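Long-range contact in F420-dependent alcohol dehydrogenase (Methanoculleus thermophilus, PDB 1RHC), which probably oxidises secondary alcohols to ketones with coenzyme F420 as electron acceptor, and belongs to the bacterial luciferase family: residues E27-D32 / F316-F321. Residues are numbered along the deposited sequence; the frame is centred on the assembly and turned at random.
Sequences EKVGFD and FGIDIF
Phe31 drives its ring tip-first over a face of the Phe321 ring, CZ lying 3.4 Å from Phe321 CG. The planes of the two Phe rings are inclined at 37° and their centroids lie 5.1 Å apart. Followed outward from CB, Phe31 takes CG anti to its carbonyl carbon (chi1 -74°), which carries the ring across to 316-321: CE1 meets Phe321 CB at 3.8 Å, CE2 meets Phe321 CD2 at 4.0 Å, and CZ lies 3.7 Å from Phe321 CD2. The carbonyl O of Ile318 lies near the plane of the Phe31 ring, at the CE1 edge; it also accepts the backbone N-H of Phe321. A leucine here lacks the outer ring atoms, so a gap would probably open against the Phe321 face.

Val29, branched at CB, offers two methyls: CG1 lies 3.7 Å from Ile318 O and also touches Phe321 CB, while CG2 meets CG2 of beta-branched Ile318 at 4.0 Å. Gly30 closes helix 16-29 in a Schellman motif; at phi 121° a CB would jam against the preceding carbonyl O. Asp319 pairs with Arg25 of that helix in a salt bridge. Apolar packing thus joins the first helix of the TIM barrel to the helical segment following strand 304-309, as neighbours where the (beta/alpha)8 ring closes.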
ATOM      1  N   GLU A  27     -10.705   3.749 -19.502  1.00 16.37           N
ATOM      2  CA  GLU A  27     -12.001   4.198 -18.983  1.00 14.87           C
ATOM      3  C   GLU A  27     -12.735   5.014 -20.041  1.00 25.16           C
ATOM      4  O   GLU A  27     -13.946   4.858 -20.255  1.00 18.58           O
ATOM      5  CB  GLU A  27     -11.806   5.065 -17.742  1.00 19.42           C
ATOM      6  CG  GLU A  27     -13.119   5.646 -17.256  1.00 20.41           C
ATOM      7  CD  GLU A  27     -13.024   6.233 -15.856  1.00 25.04           C
ATOM      8  OE1 GLU A  27     -13.703   5.718 -14.952  1.00 28.64           O
ATOM      9  OE2 GLU A  27     -12.296   7.223 -15.665  1.00 26.13           O
ATOM     10  N   LYS A  28     -11.994   5.895 -20.703  1.00 17.81           N
ATOM     11  CA  LYS A  28     -12.613   6.739 -21.723  1.00 19.61           C
ATOM     12  C   LYS A  28     -13.154   5.945 -22.904  1.00 19.54           C
ATOM     13  O   LYS A  28     -14.189   6.285 -23.464  1.00 23.37           O
ATOM     14  CB  LYS A  28     -11.598   7.783 -22.196  1.00 22.66           C
ATOM     15  CG  LYS A  28     -11.365   8.862 -21.120  1.00 34.74           C
ATOM     16  CD  LYS A  28     -10.303   9.895 -21.508  1.00 43.74           C
ATOM     17  CE  LYS A  28     -10.129  10.911 -20.373  1.00 47.52           C
ATOM     18  NZ  LYS A  28      -9.045  11.896 -20.627  1.00 52.97           N
ATOM     19  N   VAL A  29     -12.447   4.892 -23.288  1.00 17.61           N
ATOM     20  CA  VAL A  29     -12.845   4.038 -24.409  1.00 18.67           C
ATOM     21  C   VAL A  29     -14.058   3.188 -24.079  1.00 24.98           C
ATOM     22  O   VAL A  29     -14.739   2.709 -24.975  1.00 23.92           O
ATOM     23  CB  VAL A  29     -11.652   3.160 -24.807  1.00 22.70           C
ATOM     24  CG1 VAL A  29     -12.099   1.950 -25.582  1.00 34.62           C
ATOM     25  CG2 VAL A  29     -10.682   4.006 -25.613  1.00 26.38           C
ATOM     26  N   GLY A  30     -14.318   2.978 -22.789  1.00 18.31           N
ATOM     27  CA  GLY A  30     -15.499   2.218 -22.412  1.00 19.91           C
ATOM     28  C   GLY A  30     -15.317   0.949 -21.591  1.00 22.26           C
ATOM     29  O   GLY A  30     -16.289   0.220 -21.361  1.00 20.01           O
ATOM     30  N   PHE A  31     -14.098   0.646 -21.165  1.00 18.14           N
ATOM     31  CA  PHE A  31     -13.920  -0.552 -20.339  1.00 15.55           C
ATOM     32  C   PHE A  31     -14.664  -0.366 -19.030  1.00 19.16           C
ATOM     33  O   PHE A  31     -14.773   0.750 -18.521  1.00 22.45           O
ATOM     34  CB  PHE A  31     -12.445  -0.834 -20.058  1.00 17.26           C
ATOM     35  CG  PHE A  31     -11.694  -1.388 -21.226  1.00 16.06           C
ATOM     36  CD1 PHE A  31     -11.139  -0.543 -22.185  1.00 20.60           C
ATOM     37  CD2 PHE A  31     -11.489  -2.762 -21.338  1.00 17.67           C
ATOM     38  CE1 PHE A  31     -10.385  -1.059 -23.232  1.00 20.57           C
ATOM     39  CE2 PHE A  31     -10.734  -3.296 -22.377  1.00 21.35           C
ATOM     40  CZ  PHE A  31     -10.172  -2.431 -23.336  1.00 23.83           C
ATOM     41  N   ASP A  32     -15.173  -1.470 -18.487  1.00 20.37           N
ATOM     42  CA  ASP A  32     -15.975  -1.417 -17.261  1.00 20.32           C
ATOM     43  C   ASP A  32     -15.130  -1.395 -16.011  1.00 18.15           C
ATOM     44  O   ASP A  32     -15.544  -0.898 -14.986  1.00 18.24           O
ATOM     45  CB  ASP A  32     -16.862  -2.666 -17.151  1.00 24.43           C
ATOM     46  CG  ASP A  32     -17.852  -2.784 -18.291  1.00 28.60           C
ATOM     47  OD1 ASP A  32     -18.616  -1.819 -18.493  1.00 30.90           O
ATOM     48  OD2 ASP A  32     -17.865  -3.831 -18.971  1.00 29.42           O
ATOM     49  N   PHE A 316      -3.049   1.945 -29.753  1.00 19.27           N
ATOM     50  CA  PHE A 316      -3.961   1.316 -30.717  1.00 19.33           C
ATOM     51  C   PHE A 316      -4.626   0.105 -30.024  1.00 17.95           C
ATOM     52  O   PHE A 316      -5.812  -0.156 -30.223  1.00 19.06           O
ATOM     53  CB  PHE A 316      -3.162   0.830 -31.922  1.00 19.67           C
ATOM     54  CG  PHE A 316      -3.938  -0.037 -32.863  1.00 21.72           C
ATOM     55  CD1 PHE A 316      -4.996   0.488 -33.606  1.00 26.93           C
ATOM     56  CD2 PHE A 316      -3.593  -1.385 -33.019  1.00 19.16           C
ATOM     57  CE1 PHE A 316      -5.710  -0.310 -34.505  1.00 24.82           C
ATOM     58  CE2 PHE A 316      -4.298  -2.195 -33.916  1.00 26.09           C
ATOM     59  CZ  PHE A 316      -5.363  -1.657 -34.662  1.00 23.92           C
ATOM     60  N   GLY A 317      -3.851  -0.614 -29.225  1.00 19.62           N
ATOM     61  CA  GLY A 317      -4.363  -1.778 -28.498  1.00 19.12           C
ATOM     62  C   GLY A 317      -5.510  -1.392 -27.566  1.00 21.35           C
ATOM     63  O   GLY A 317      -6.362  -2.212 -27.229  1.00 19.60           O
ATOM     64  N   ILE A 318      -5.521  -0.155 -27.106  1.00 14.98           N
ATOM     65  CA  ILE A 318      -6.627   0.308 -26.268  1.00 15.12           C
ATOM     66  C   ILE A 318      -7.752   0.856 -27.137  1.00 18.85           C
ATOM     67  O   ILE A 318      -8.929   0.503 -26.966  1.00 18.63           O
ATOM     68  CB  ILE A 318      -6.191   1.461 -25.288  1.00 16.78           C
ATOM     69  CG1 ILE A 318      -5.072   0.976 -24.359  1.00 16.90           C
ATOM     70  CG2 ILE A 318      -7.405   1.942 -24.485  1.00 18.76           C
ATOM     71  CD1 ILE A 318      -4.422   2.065 -23.538  1.00 21.43           C
ATOM     72  N   ASP A 319      -7.397   1.747 -28.071  1.00 19.03           N
ATOM     73  CA  ASP A 319      -8.370   2.431 -28.938  1.00 19.41           C
ATOM     74  C   ASP A 319      -9.287   1.531 -29.745  1.00 14.86           C
ATOM     75  O   ASP A 319     -10.452   1.852 -29.952  1.00 18.58           O
ATOM     76  CB  ASP A 319      -7.632   3.314 -29.962  1.00 27.35           C
ATOM     77  CG  ASP A 319      -7.091   4.539 -29.354  1.00 42.36           C
ATOM     78  OD1 ASP A 319      -7.494   4.878 -28.216  1.00 39.85           O
ATOM     79  OD2 ASP A 319      -6.266   5.165 -30.020  1.00 25.84           O
ATOM     80  N   ILE A 320      -8.715   0.459 -30.255  1.00 19.07           N
ATOM     81  CA  ILE A 320      -9.478  -0.463 -31.095  1.00 17.57           C
ATOM     82  C   ILE A 320     -10.657  -1.054 -30.331  1.00 21.28           C
ATOM     83  O   ILE A 320     -11.599  -1.541 -30.942  1.00 19.44           O
ATOM     84  CB  ILE A 320      -8.551  -1.566 -31.671  1.00 19.68           C
ATOM     85  CG1 ILE A 320      -9.231  -2.267 -32.869  1.00 25.18           C
ATOM     86  CG2 ILE A 320      -8.209  -2.598 -30.621  1.00 24.03           C
ATOM     87  CD1 ILE A 320      -9.416  -1.380 -34.056  1.00 30.98           C
ATOM     88  N   PHE A 321     -10.641  -0.978 -28.992  1.00 22.23           N
ATOM     89  CA  PHE A 321     -11.780  -1.517 -28.249  1.00 20.68           C
ATOM     90  C   PHE A 321     -13.044  -0.690 -28.366  1.00 22.66           C
ATOM     91  O   PHE A 321     -14.110  -1.136 -27.955  1.00 23.00           O
ATOM     92  CB  PHE A 321     -11.418  -1.838 -26.782  1.00 17.02           C
ATOM     93  CG  PHE A 321     -10.774  -3.207 -26.632  1.00 22.01           C
ATOM     94  CD1 PHE A 321      -9.463  -3.426 -27.038  1.00 20.36           C
ATOM     95  CD2 PHE A 321     -11.521  -4.293 -26.190  1.00 24.51           C
ATOM     96  CE1 PHE A 321      -8.902  -4.690 -27.023  1.00 25.43           C
ATOM     97  CE2 PHE A 321     -10.966  -5.575 -26.171  1.00 20.67           C
ATOM     98  CZ  PHE A 321      -9.668  -5.783 -26.584  1.00 25.67           C
TER